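Local coordinates for protein cellulase (Soil metagenome, PDB 5I2U) that probably hydrolyses the beta-1,4-glucosidic bonds of cellulose, as a halotolerant TIM-barrel cellulase of glycoside hydrolase family 5, at residues A[191-196]-A[245-250]; A[224-229]-A[259-264]; A[235-240]-A[271-276]; A[265-270]-A[279-284]. All coordinates share one frame; numbering follows the deposited sequence.

Contact 1: residues A[191-196]-A[245-250]; sequences IILVGS and PVFVSE. With PO4 (phosphate ion), chain J.
L193 and F247 meet inside the barrel, the leucine lying over one face of the phenyl ring. L193 CD1 sits 4.1 Å from the centroid of the F247 ring and 22° off the ring normal, a CH-pi contact displaced toward the rim, with F247 CD1 its nearest ring atom at 3.8 Å. The other methyl, L193 CD2, reaches 4.0 Å from F247 CB, so CD1 covers the ring and CD2 the CB-CG base. L193 CD1 also touches S249 CB at 4.0 Å. With CG trans to the backbone N (chi1 -171°), F247 presents this ring face to the leucine; an alanine here would probably leave both L193 methyls without their aromatic partner and open a gap in the barrel interior beside L193. Strands 192-194 and 246-252 are the fifth and seventh of the eight parallel strands of the TIM barrel, with strand 217-224 between them, so the contact is made by residues pointing into the barrel interior and not by backbone pairing; the nearest CA atoms, those of L193 and F247, are 7.4 Å apart. In the next shell, T220 of that intervening strand touches both L193 and S249, and I157 of strand 156-159 packs on L193. S249 OG is hydrogen-bonded to E159 and H222, which ties the polar end of this residue to strands 156-159 and 217-224. At the start of strand 246-252, V246 N donates a nearly straight hydrogen bond of 3.0 Å to O4 of a phosphate ion, probably from the crystallisation liquor.

Contact 2: residues A[224-229]-A[259-264]; sequences YAATHE and DGRLGI
A226 has the largest share of this contact, its methyl group directed at the 259-264 backbone and the arginine above it. Two loops of the TIM barrel meet here, the one joining strand 217-224 to helix 230-241 and the one joining strand 246-252 to helix 264-276, both following the C-terminal ends of their strands. A226 CB lies 3.6 Å from R261 O, and over one face of the R261 guanidinium, where NH2 is 3.9 Å from A226 CB. The arginine chain bends at chi3 (65°), which folds the guanidinium back over the alanine. R261 NH2 forms a salt bridge with E266 in the first turn of helix 264-276, which is consistent with the flat group staying over the methyl. G263 supplies the third surface. It is the centre of an inverse gamma turn and the N-cap residue of that helix, and its CA comes within 4.7 Å of A226 CA; having no side chain, it lets the two backbones come this close. The 224-229 loop keeps its own shape through Y224 O, which accepts hydrogen bonds from both T227 N and H228 N, and backbone bonds of A225 with G252 and of A226 with S254 tie it to the end of strand 246-252 and the loop that follows. Next along the chain from A226, A225 CB lies 4.2 Å from G263 O.

Contact 3: residues A[235-240]-A[271-276]; sequences RTDEAI and VDWMES
W273 reaches from helix 264-276 to D237 and T236 of helix 230-241, two helices of the outer layer of the TIM barrel. The polar part is a hydrogen bond from W273 NE1 to D237 OD2, 3.1 Å long with an N-H...O angle of 160°. OD2 lies close to the indole plane and is met on its syn side, though the donor stands 35° out of the carboxylate plane. A second, weak bond runs from the same NE1 to D237 OD1 at 3.3 Å. The carboxylate also forms a salt bridge with R277, just past the end of the second helix, so the aspartate is gripped by an N-H and a charge. The apolar part lies along the six-membered ring: T236 CG2 meets the indole edge in its plane. Replacing W273 by a leucine would probably leave D237 without its indole N-H and T236 CG2 without the ring edge against which it rests. Beneath, M221 of strand 217-224 touches both T236 and W273, joining the helix pair to the barrel wall. The closest apolar approach is T236 CG2 to W273 CH2, 3.7 Å.

Contact 4: residues A[265-270]-A[279-284]; sequences EEWKTY and ISWVAW
Helix 264-276 runs beside strand 281-286 at a distance that side chains must bridge, the nearest CA atoms across the two segments, those of W267 and A283, being 10.6 Å apart. W267 does the bridging. A chi1 of 175°, which turns CG away from the backbone N, extends the indole from the helix, and the far edge of its six-membered ring points at the face of W281. The two indoles form a T-shaped pair: the planes stand at 89° and the centroids of the six-membered rings are 5.8 Å apart. W267 CZ2 makes the closest approach, 4.0 Å to W281 CZ3. One atom further along the same edge, W267 CH2 lies 4.4 Å from A283 CB, a looser apolar contact.

These elements belong to a beta-alpha-beta unit of the TIM barrel, in which strand 246-252 leads through helix 264-276 into the neighbouring parallel strand 281-286; the contact lies in the layer where the helix packs on the outside of the barrel. W281 and A283 both project toward the helix, while V282 between them turns the other way, toward strand 87-93. Both indole N-H groups are held from beyond the pair: W267 NE1 is hydrogen-bonded to S321 OG of helix 313-325, and W281 NE1 to E275 OE2 of helix 264-276. These bonds probably limit how far each ring can turn. Helix 313-325 also closes over the group, with W314 meeting W267 edge-to-face and touching A283, and I322 packing on W281.

Contact 1 is the most central, its centre about 7 Å from the chain's centre, inside the barrel. Contact 3 joins two outer helices and contact 4 packs a helix on the barrel wall, both buried; contact 2, partly buried, lies in loops, its centre about 19 Å from the chain's centre. Contacts 3 and 4 share helix 264-276 and meet at M274 O and I279 N. Contact 1 reaches contact 3 through V246 against I240 and T236, and contact 4 through V248 N and S280 O; H228 O with Y270 OH joins contacts 2 and 4. Contacts 1 and 4 are apolar and aromatic, contact 3 adds hydrogen bonds, and contact 2 packs methyl and guanidinium on loop backbone without any across it.

Contact 1: residues A[191-196]-A[245-250]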
loop_
_atom_site.group_PDB
_atom_site.type_symbol
_atom_site.label_atom_id
_atom_site.label_comp_id
_atom_site.label_asym_id
_atom_site.label_seq_id
_atom_site.Cartn_x
_atom_site.Cartn_y
_atom_site.Cartn_z
ATOM N N ILE A 191 -6.549 -10.091 3.811
ATOM C CA ILE A 191 -5.450 -9.455 4.544
ATOM C C ILE A 191 -5.861 -8.048 4.968
ATOM O O ILE A 191 -6.521 -7.339 4.204
ATOM C CB ILE A 191 -4.130 -9.339 3.724
ATOM C CG1 ILE A 191 -3.727 -10.669 3.053
ATOM C CG2 ILE A 191 -2.992 -8.830 4.619
ATOM C CD1 ILE A 191 -3.488 -11.841 3.992
ATOM N N ILE A 192 -5.480 -7.678 6.195
ATOM C CA ILE A 192 -5.656 -6.336 6.722
ATOM C C ILE A 192 -4.289 -5.812 7.102
ATOM O O ILE A 192 -3.593 -6.443 7.906
ATOM C CB ILE A 192 -6.540 -6.294 7.984
ATOM C CG1 ILE A 192 -7.938 -6.868 7.696
ATOM C CG2 ILE A 192 -6.655 -4.849 8.470
ATOM C CD1 ILE A 192 -8.785 -7.144 8.932
ATOM N N LEU A 193 -3.915 -4.660 6.547
ATOM C CA LEU A 193 -2.637 -4.058 6.845
ATOM C C LEU A 193 -2.835 -2.976 7.887
ATOM O O LEU A 193 -3.731 -2.144 7.754
ATOM C CB LEU A 193 -2.037 -3.478 5.576
ATOM C CG LEU A 193 -1.905 -4.403 4.362
ATOM C CD1 LEU A 193 -1.154 -3.641 3.278
ATOM C CD2 LEU A 193 -1.186 -5.709 4.667
ATOM N N VAL A 194 -1.977 -2.969 8.906
ATOM C CA VAL A 194 -2.144 -2.107 10.087
ATOM C C VAL A 194 -1.002 -1.110 10.205
ATOM O O VAL A 194 0.152 -1.492 10.317
ATOM C CB VAL A 194 -2.211 -2.951 11.377
ATOM C CG1 VAL A 194 -2.261 -2.065 12.626
ATOM C CG2 VAL A 194 -3.420 -3.869 11.324
ATOM N N GLY A 195 -1.348 0.169 10.204
ATOM C CA GLY A 195 -0.393 1.237 10.336
ATOM C C GLY A 195 0.037 1.421 11.772
ATOM O O GLY A 195 -0.602 0.908 12.690
ATOM N N SER A 196 1.123 2.167 11.953
ATOM C CA SER A 196 1.651 2.484 13.271
ATOM C C SER A 196 2.173 3.927 13.300
ATOM O O SER A 196 2.379 4.532 12.234
ATOM C CB SER A 196 2.740 1.481 13.670
ATOM O OG SER A 196 3.829 1.505 12.779
ATOM N N PRO A 245 4.639 -9.565 11.375
ATOM C CA PRO A 245 4.642 -9.537 9.917
ATOM C C PRO A 245 4.674 -8.099 9.388
ATOM O O PRO A 245 3.967 -7.238 9.925
ATOM C CB PRO A 245 3.323 -10.231 9.534
ATOM C CG PRO A 245 2.756 -10.785 10.797
ATOM C CD PRO A 245 3.313 -9.950 11.891
ATOM N N VAL A 246 5.473 -7.864 8.343
ATOM C CA VAL A 246 5.727 -6.531 7.793
ATOM C C VAL A 246 5.458 -6.470 6.285
ATOM O O VAL A 246 6.026 -7.242 5.513
ATOM C CB VAL A 246 7.189 -6.117 8.039
ATOM C CG1 VAL A 246 7.496 -4.760 7.393
ATOM C CG2 VAL A 246 7.473 -6.091 9.537
ATOM N N PHE A 247 4.599 -5.537 5.884
ATOM C CA PHE A 247 4.273 -5.286 4.481
ATOM C C PHE A 247 4.550 -3.807 4.242
ATOM O O PHE A 247 3.967 -2.952 4.907
ATOM C CB PHE A 247 2.793 -5.611 4.250
ATOM C CG PHE A 247 2.358 -5.612 2.804
ATOM C CD1 PHE A 247 2.321 -4.437 2.058
ATOM C CD2 PHE A 247 1.927 -6.791 2.205
ATOM C CE1 PHE A 247 1.908 -4.455 0.731
ATOM C CE2 PHE A 247 1.515 -6.809 0.883
ATOM C CZ PHE A 247 1.497 -5.635 0.148
ATOM N N VAL A 248 5.430 -3.501 3.292
ATOM C CA VAL A 248 5.716 -2.107 2.903
ATOM C C VAL A 248 4.625 -1.611 1.929
ATOM O O VAL A 248 4.696 -1.848 0.719
ATOM C CB VAL A 248 7.131 -1.994 2.298
ATOM C CG1 VAL A 248 7.386 -0.610 1.710
ATOM C CG2 VAL A 248 8.175 -2.324 3.364
ATOM N N SER A 249 3.595 -0.953 2.467
ATOM C CA SER A 249 2.449 -0.518 1.657
ATOM C C SER A 249 2.718 0.811 0.939
ATOM O O SER A 249 1.954 1.211 0.051
ATOM C CB SER A 249 1.177 -0.431 2.506
ATOM O OG SER A 249 1.318 0.511 3.543
ATOM N N GLU A 250 3.801 1.488 1.318
ATOM C CA GLU A 250 4.209 2.696 0.618
ATOM C C GLU A 250 5.690 2.922 0.795
ATOM O O GLU A 250 6.200 2.841 1.918
ATOM C CB GLU A 250 3.463 3.890 1.181
ATOM C CG GLU A 250 3.553 5.135 0.338
ATOM C CD GLU A 250 2.932 6.306 1.044
ATOM O OE1 GLU A 250 1.690 6.301 1.223
ATOM O OE2 GLU A 250 3.698 7.214 1.426
HETATM P P PO4 J . 7.975 -10.610 6.356
HETATM O O1 PO4 J . 7.986 -9.702 5.162
HETATM O O2 PO4 J . 9.219 -10.391 7.187
HETATM O O3 PO4 J . 7.930 -12.038 5.865
HETATM O O4 PO4 J . 6.769 -10.270 7.193
#

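Contact 2: residues A[224-229]-A[259-264]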
loop_
_atom_site.group_PDB
_atom_site.type_symbol
_atom_site.label_atom_id
_atom_site.label_comp_id
_atom_site.label_asym_id
_atom_site.label_seq_id
_atom_site.Cartn_x
_atom_site.Cartn_y
_atom_site.Cartn_z
ATOM N N TYR A 224 11.410 6.173 2.720
ATOM C CA TYR A 224 11.782 7.052 1.621
ATOM C C TYR A 224 13.294 7.086 1.661
ATOM O O TYR A 224 13.894 7.593 2.618
ATOM C CB TYR A 224 11.119 8.418 1.748
ATOM C CG TYR A 224 9.695 8.291 1.296
ATOM C CD1 TYR A 224 8.711 7.809 2.163
ATOM C CD2 TYR A 224 9.346 8.515 -0.032
ATOM C CE1 TYR A 224 7.403 7.611 1.729
ATOM C CE2 TYR A 224 8.043 8.332 -0.467
ATOM C CZ TYR A 224 7.075 7.876 0.418
ATOM O OH TYR A 224 5.790 7.692 -0.011
ATOM N N ALA A 225 13.899 6.488 0.641
ATOM C CA ALA A 225 15.292 6.057 0.693
ATOM C C ALA A 225 16.321 7.182 0.855
ATOM O O ALA A 225 17.413 6.939 1.388
ATOM C CB ALA A 225 15.622 5.198 -0.520
ATOM N N ALA A 226 15.985 8.395 0.416
ATOM C CA ALA A 226 16.906 9.534 0.543
ATOM C C ALA A 226 16.893 10.190 1.938
ATOM O O ALA A 226 17.726 11.047 2.214
ATOM C CB ALA A 226 16.613 10.568 -0.535
ATOM N N THR A 227 15.933 9.811 2.785
ATOM C CA THR A 227 15.789 10.364 4.130
ATOM C C THR A 227 16.086 9.331 5.211
ATOM O O THR A 227 16.899 9.580 6.105
ATOM C CB THR A 227 14.358 10.882 4.341
ATOM O OG1 THR A 227 14.027 11.796 3.290
ATOM C CG2 THR A 227 14.207 11.593 5.692
ATOM N N HIS A 228 15.423 8.177 5.124
ATOM C CA HIS A 228 15.423 7.204 6.197
ATOM C C HIS A 228 16.595 6.247 6.016
ATOM O O HIS A 228 16.635 5.459 5.065
ATOM C CB HIS A 228 14.071 6.483 6.261
ATOM C CG HIS A 228 12.918 7.405 6.544
ATOM N ND1 HIS A 228 11.784 7.456 5.760
ATOM C CD2 HIS A 228 12.738 8.331 7.515
ATOM C CE1 HIS A 228 10.952 8.363 6.240
ATOM N NE2 HIS A 228 11.510 8.912 7.303
ATOM N N GLU A 229 17.546 6.340 6.943
ATOM C CA GLU A 229 18.796 5.579 6.897
ATOM C C GLU A 229 18.629 4.148 7.450
ATOM O O GLU A 229 17.497 3.683 7.656
ATOM C CB GLU A 229 19.887 6.367 7.637
ATOM C CG GLU A 229 20.173 7.707 6.979
ATOM C CD GLU A 229 21.277 8.490 7.649
ATOM O OE1 GLU A 229 21.625 8.189 8.820
ATOM O OE2 GLU A 229 21.786 9.429 6.990
ATOM N N ASP A 259 9.735 14.854 -2.294
ATOM C CA ASP A 259 10.548 15.690 -3.185
ATOM C C ASP A 259 12.039 15.546 -2.826
ATOM O O ASP A 259 12.422 14.538 -2.240
ATOM C CB ASP A 259 10.065 17.150 -3.116
ATOM C CG ASP A 259 10.290 17.918 -4.418
ATOM O OD1 ASP A 259 10.765 17.325 -5.411
ATOM O OD2 ASP A 259 10.002 19.127 -4.432
ATOM N N GLY A 260 12.873 16.506 -3.225
ATOM C CA GLY A 260 14.308 16.441 -2.985
ATOM C C GLY A 260 15.011 15.378 -3.817
ATOM O O GLY A 260 14.542 15.005 -4.894
ATOM N N ARG A 261 16.141 14.901 -3.299
ATOM C CA ARG A 261 17.028 13.983 -4.014
ATOM C C ARG A 261 16.369 12.643 -4.329
ATOM O O ARG A 261 15.536 12.147 -3.554
ATOM C CB ARG A 261 18.281 13.731 -3.173
ATOM C CG ARG A 261 19.397 12.965 -3.872
ATOM C CD ARG A 261 20.669 12.989 -3.026
ATOM N NE ARG A 261 20.484 12.268 -1.764
ATOM C CZ ARG A 261 20.740 10.973 -1.562
ATOM N NH1 ARG A 261 21.246 10.196 -2.528
ATOM N NH2 ARG A 261 20.503 10.444 -0.362
ATOM N N LEU A 262 16.739 12.070 -5.470
ATOM C CA LEU A 262 16.416 10.685 -5.762
ATOM C C LEU A 262 17.628 9.865 -5.330
ATOM O O LEU A 262 18.665 9.927 -5.973
ATOM C CB LEU A 262 16.095 10.498 -7.254
ATOM C CG LEU A 262 15.569 9.123 -7.681
ATOM C CD1 LEU A 262 14.334 8.697 -6.892
ATOM C CD2 LEU A 262 15.267 9.117 -9.174
ATOM N N GLY A 263 17.496 9.126 -4.232
ATOM C CA GLY A 263 18.588 8.293 -3.711
ATOM C C GLY A 263 18.625 6.928 -4.366
ATOM O O GLY A 263 18.143 5.948 -3.801
ATOM N N ILE A 264 19.242 6.860 -5.539
ATOM C CA ILE A 264 19.227 5.639 -6.363
ATOM C C ILE A 264 19.928 4.439 -5.736
ATOM O O ILE A 264 19.402 3.319 -5.795
ATOM C CB ILE A 264 19.802 5.914 -7.764
ATOM C CG1 ILE A 264 18.829 6.835 -8.500
ATOM C CG2 ILE A 264 20.026 4.622 -8.563
ATOM C CD1 ILE A 264 19.392 7.464 -9.742
#

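Contact 3: residues A[235-240]-A[271-276]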
loop_
_atom_site.group_PDB
_atom_site.type_symbol
_atom_site.label_atom_id
_atom_site.label_comp_id
_atom_site.label_asym_id
_atom_site.label_seq_id
_atom_site.Cartn_x
_atom_site.Cartn_y
_atom_site.Cartn_z
ATOM N N ARG A 235 15.390 -1.724 12.769
ATOM C CA ARG A 235 14.149 -1.741 13.542
ATOM C C ARG A 235 13.122 -2.711 12.957
ATOM O O ARG A 235 12.506 -3.475 13.697
ATOM C CB ARG A 235 13.530 -0.361 13.603
ATOM C CG ARG A 235 12.280 -0.313 14.461
ATOM C CD ARG A 235 11.711 1.087 14.509
ATOM N NE ARG A 235 12.560 1.992 15.264
ATOM C CZ ARG A 235 12.268 3.268 15.516
ATOM N NH1 ARG A 235 11.134 3.813 15.067
ATOM N NH2 ARG A 235 13.124 4.009 16.224
ATOM N N THR A 236 12.950 -2.683 11.639
ATOM C CA THR A 236 11.999 -3.579 10.984
ATOM C C THR A 236 12.417 -5.043 11.149
ATOM O O THR A 236 11.579 -5.879 11.488
ATOM C CB THR A 236 11.805 -3.207 9.491
ATOM O OG1 THR A 236 11.268 -1.873 9.405
ATOM C CG2 THR A 236 10.859 -4.164 8.797
ATOM N N ASP A 237 13.695 -5.346 10.914
ATOM C CA ASP A 237 14.227 -6.705 11.131
ATOM C C ASP A 237 14.002 -7.209 12.562
ATOM O O ASP A 237 13.573 -8.353 12.767
ATOM C CB ASP A 237 15.724 -6.780 10.797
ATOM C CG ASP A 237 16.005 -6.958 9.309
ATOM O OD1 ASP A 237 15.164 -7.512 8.567
ATOM O OD2 ASP A 237 17.107 -6.559 8.874
ATOM N N GLU A 238 14.305 -6.353 13.536
ATOM C CA GLU A 238 14.043 -6.630 14.958
ATOM C C GLU A 238 12.585 -6.968 15.274
ATOM O O GLU A 238 12.323 -7.821 16.129
ATOM C CB GLU A 238 14.451 -5.433 15.811
ATOM N N ALA A 239 11.651 -6.279 14.610
ATOM C CA ALA A 239 10.221 -6.550 14.780
ATOM C C ALA A 239 9.838 -7.893 14.159
ATOM O O ALA A 239 9.131 -8.690 14.783
ATOM C CB ALA A 239 9.387 -5.428 14.189
ATOM N N ILE A 240 10.330 -8.146 12.947
ATOM C CA ILE A 240 10.124 -9.441 12.276
ATOM C C ILE A 240 10.605 -10.619 13.139
ATOM O O ILE A 240 9.928 -11.652 13.205
ATOM C CB ILE A 240 10.829 -9.503 10.894
ATOM C CG1 ILE A 240 10.199 -8.502 9.909
ATOM C CG2 ILE A 240 10.757 -10.910 10.301
ATOM C CD1 ILE A 240 11.113 -8.084 8.777
ATOM N N VAL A 271 15.481 -2.165 -1.675
ATOM C CA VAL A 271 14.841 -3.217 -2.470
ATOM C C VAL A 271 15.537 -4.572 -2.291
ATOM O O VAL A 271 14.867 -5.593 -2.107
ATOM C CB VAL A 271 14.723 -2.853 -3.961
ATOM C CG1 VAL A 271 14.195 -4.033 -4.779
ATOM C CG2 VAL A 271 13.783 -1.668 -4.126
ATOM N N ASP A 272 16.868 -4.578 -2.314
ATOM C CA ASP A 272 17.631 -5.815 -2.109
ATOM C C ASP A 272 17.378 -6.403 -0.718
ATOM O O ASP A 272 17.233 -7.617 -0.573
ATOM C CB ASP A 272 19.140 -5.582 -2.343
ATOM C CG ASP A 272 19.513 -5.522 -3.830
ATOM O OD1 ASP A 272 18.673 -5.814 -4.708
ATOM O OD2 ASP A 272 20.669 -5.195 -4.125
ATOM N N TRP A 273 17.322 -5.531 0.287
ATOM C CA TRP A 273 17.010 -5.933 1.651
ATOM C C TRP A 273 15.606 -6.547 1.742
ATOM O O TRP A 273 15.434 -7.612 2.321
ATOM C CB TRP A 273 17.170 -4.738 2.611
ATOM C CG TRP A 273 16.548 -4.945 3.939
ATOM C CD1 TRP A 273 17.033 -5.699 4.963
ATOM C CD2 TRP A 273 15.313 -4.380 4.401
ATOM N NE1 TRP A 273 16.177 -5.643 6.037
ATOM C CE2 TRP A 273 15.112 -4.841 5.719
ATOM C CE3 TRP A 273 14.351 -3.538 3.823
ATOM C CZ2 TRP A 273 13.987 -4.482 6.471
ATOM C CZ3 TRP A 273 13.240 -3.180 4.563
ATOM C CH2 TRP A 273 13.064 -3.651 5.877
ATOM N N MET A 274 14.614 -5.889 1.146
ATOM C CA MET A 274 13.252 -6.437 1.115
ATOM C C MET A 274 13.148 -7.773 0.369
ATOM O O MET A 274 12.418 -8.670 0.798
ATOM C CB MET A 274 12.269 -5.432 0.504
ATOM C CG MET A 274 11.980 -4.237 1.394
ATOM S SD MET A 274 10.731 -3.153 0.684
ATOM C CE MET A 274 11.633 -2.451 -0.687
ATOM N N GLU A 275 13.874 -7.905 -0.734
ATOM C CA GLU A 275 13.813 -9.124 -1.528
ATOM C C GLU A 275 14.414 -10.320 -0.772
ATOM O O GLU A 275 13.863 -11.414 -0.844
ATOM C CB GLU A 275 14.484 -8.931 -2.880
ATOM C CG GLU A 275 13.752 -7.956 -3.804
ATOM C CD GLU A 275 12.409 -8.458 -4.301
ATOM O OE1 GLU A 275 12.267 -9.668 -4.552
ATOM O OE2 GLU A 275 11.479 -7.637 -4.440
ATOM N N SER A 276 15.498 -10.100 -0.024
ATOM C CA SER A 276 16.098 -11.160 0.789
ATOM C C SER A 276 15.209 -11.529 1.980
ATOM O O SER A 276 15.184 -12.684 2.380
ATOM C CB SER A 276 17.519 -10.792 1.245
ATOM O OG SER A 276 17.510 -9.869 2.314
#

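Contact 4: residues A[265-270]-A[279-284]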
loop_
_atom_site.group_PDB
_atom_site.type_symbol
_atom_site.label_atom_id
_atom_site.label_comp_id
_atom_site.label_asym_id
_atom_site.label_seq_id
_atom_site.Cartn_x
_atom_site.Cartn_y
_atom_site.Cartn_z
ATOM N N GLU A 265 21.105 4.668 -5.148
ATOM C CA GLU A 265 21.828 3.602 -4.462
ATOM C C GLU A 265 21.066 3.143 -3.221
ATOM O O GLU A 265 20.927 1.944 -2.988
ATOM C CB GLU A 265 23.274 4.023 -4.140
ATOM C CG GLU A 265 24.077 4.241 -5.385
ATOM C CD GLU A 265 25.538 3.880 -5.212
ATOM O OE1 GLU A 265 26.230 4.611 -4.475
ATOM O OE2 GLU A 265 25.979 2.860 -5.803
ATOM N N GLU A 266 20.532 4.102 -2.463
ATOM C CA GLU A 266 19.740 3.810 -1.265
ATOM C C GLU A 266 18.471 3.011 -1.616
ATOM O O GLU A 266 18.105 2.080 -0.895
ATOM C CB GLU A 266 19.365 5.097 -0.512
ATOM C CG GLU A 266 20.550 5.876 0.064
ATOM C CD GLU A 266 21.204 6.847 -0.926
ATOM O OE1 GLU A 266 21.060 6.678 -2.158
ATOM O OE2 GLU A 266 21.871 7.790 -0.467
ATOM N N TRP A 267 17.803 3.379 -2.713
ATOM C CA TRP A 267 16.688 2.595 -3.238
ATOM C C TRP A 267 17.085 1.145 -3.518
ATOM O O TRP A 267 16.388 0.217 -3.090
ATOM C CB TRP A 267 16.098 3.225 -4.512
ATOM C CG TRP A 267 15.028 2.387 -5.140
ATOM C CD1 TRP A 267 15.109 1.680 -6.310
ATOM C CD2 TRP A 267 13.739 2.133 -4.606
ATOM N NE1 TRP A 267 13.925 1.014 -6.553
ATOM C CE2 TRP A 267 13.064 1.281 -5.523
ATOM C CE3 TRP A 267 13.070 2.553 -3.449
ATOM C CZ2 TRP A 267 11.757 0.837 -5.311
ATOM C CZ3 TRP A 267 11.760 2.124 -3.240
ATOM C CH2 TRP A 267 11.119 1.264 -4.170
ATOM N N LYS A 268 18.194 0.943 -4.227
ATOM C CA LYS A 268 18.682 -0.417 -4.449
ATOM C C LYS A 268 18.930 -1.198 -3.148
ATOM O O LYS A 268 18.656 -2.398 -3.099
ATOM C CB LYS A 268 19.943 -0.444 -5.304
ATOM C CG LYS A 268 20.537 -1.844 -5.422
ATOM C CD LYS A 268 21.315 -2.067 -6.700
ATOM C CE LYS A 268 21.873 -3.484 -6.743
ATOM N NZ LYS A 268 23.041 -3.571 -7.664
ATOM N N THR A 269 19.493 -0.528 -2.138
ATOM C CA THR A 269 19.816 -1.164 -0.851
ATOM C C THR A 269 18.531 -1.665 -0.189
ATOM O O THR A 269 18.441 -2.824 0.222
ATOM C CB THR A 269 20.531 -0.189 0.084
ATOM O OG1 THR A 269 21.751 0.250 -0.518
ATOM C CG2 THR A 269 20.834 -0.842 1.436
ATOM N N TYR A 270 17.528 -0.795 -0.141
ATOM C CA TYR A 270 16.212 -1.143 0.411
ATOM C C TYR A 270 15.527 -2.263 -0.352
ATOM O O TYR A 270 15.063 -3.228 0.253
ATOM C CB TYR A 270 15.296 0.088 0.454
ATOM C CG TYR A 270 15.356 0.893 1.734
ATOM C CD1 TYR A 270 14.651 0.479 2.867
ATOM C CD2 TYR A 270 16.075 2.083 1.810
ATOM C CE1 TYR A 270 14.686 1.218 4.036
ATOM C CE2 TYR A 270 16.104 2.832 2.976
ATOM C CZ TYR A 270 15.406 2.388 4.084
ATOM O OH TYR A 270 15.430 3.114 5.243
ATOM N N ILE A 279 9.788 -9.420 1.767
ATOM C CA ILE A 279 8.855 -8.364 2.176
ATOM C C ILE A 279 8.218 -7.792 0.914
ATOM O O ILE A 279 8.935 -7.442 -0.039
ATOM C CB ILE A 279 9.582 -7.221 2.922
ATOM C CG1 ILE A 279 10.071 -7.699 4.288
ATOM C CG2 ILE A 279 8.683 -5.995 3.071
ATOM C CD1 ILE A 279 11.100 -6.788 4.928
ATOM N N SER A 280 6.887 -7.715 0.892
ATOM C CA SER A 280 6.181 -7.129 -0.249
ATOM C C SER A 280 6.308 -5.610 -0.224
ATOM O O SER A 280 6.438 -5.025 0.848
ATOM C CB SER A 280 4.711 -7.540 -0.254
ATOM O OG SER A 280 4.579 -8.895 -0.622
ATOM N N TRP A 281 6.306 -4.976 -1.401
ATOM C CA TRP A 281 6.480 -3.510 -1.483
ATOM C C TRP A 281 5.686 -2.803 -2.582
ATOM O O TRP A 281 5.434 -3.358 -3.638
ATOM C CB TRP A 281 7.963 -3.111 -1.538
ATOM C CG TRP A 281 8.792 -3.772 -2.572
ATOM C CD1 TRP A 281 9.506 -4.926 -2.428
ATOM C CD2 TRP A 281 9.032 -3.317 -3.910
ATOM N NE1 TRP A 281 10.163 -5.235 -3.599
ATOM C CE2 TRP A 281 9.892 -4.266 -4.529
ATOM C CE3 TRP A 281 8.596 -2.206 -4.656
ATOM C CZ2 TRP A 281 10.340 -4.131 -5.853
ATOM C CZ3 TRP A 281 9.036 -2.065 -5.985
ATOM C CH2 TRP A 281 9.901 -3.027 -6.566
ATOM N N VAL A 282 5.299 -1.571 -2.290
ATOM C CA VAL A 282 4.502 -0.739 -3.184
ATOM C C VAL A 282 5.159 0.637 -3.279
ATOM O O VAL A 282 5.308 1.346 -2.267
ATOM C CB VAL A 282 3.053 -0.609 -2.685
ATOM C CG1 VAL A 282 2.145 -0.057 -3.775
ATOM C CG2 VAL A 282 2.520 -1.964 -2.204
ATOM N N ALA A 283 5.543 1.019 -4.497
ATOM C CA ALA A 283 6.224 2.306 -4.725
ATOM C C ALA A 283 5.221 3.456 -4.925
ATOM O O ALA A 283 4.198 3.273 -5.598
ATOM C CB ALA A 283 7.161 2.194 -5.909
ATOM N N TRP A 284 5.548 4.629 -4.370
ATOM C CA TRP A 284 4.715 5.868 -4.409
ATOM C C TRP A 284 5.401 6.991 -5.216
ATOM O O TRP A 284 6.590 7.230 -4.996
ATOM C CB TRP A 284 4.532 6.343 -2.975
ATOM C CG TRP A 284 3.801 7.646 -2.750
ATOM C CD1 TRP A 284 4.330 8.910 -2.790
ATOM C CD2 TRP A 284 2.419 7.800 -2.429
ATOM N NE1 TRP A 284 3.356 9.838 -2.535
ATOM C CE2 TRP A 284 2.174 9.188 -2.301
ATOM C CE3 TRP A 284 1.351 6.904 -2.266
ATOM C CZ2 TRP A 284 0.906 9.703 -1.986
ATOM C CZ3 TRP A 284 0.098 7.412 -1.945
ATOM C CH2 TRP A 284 -0.112 8.803 -1.798
#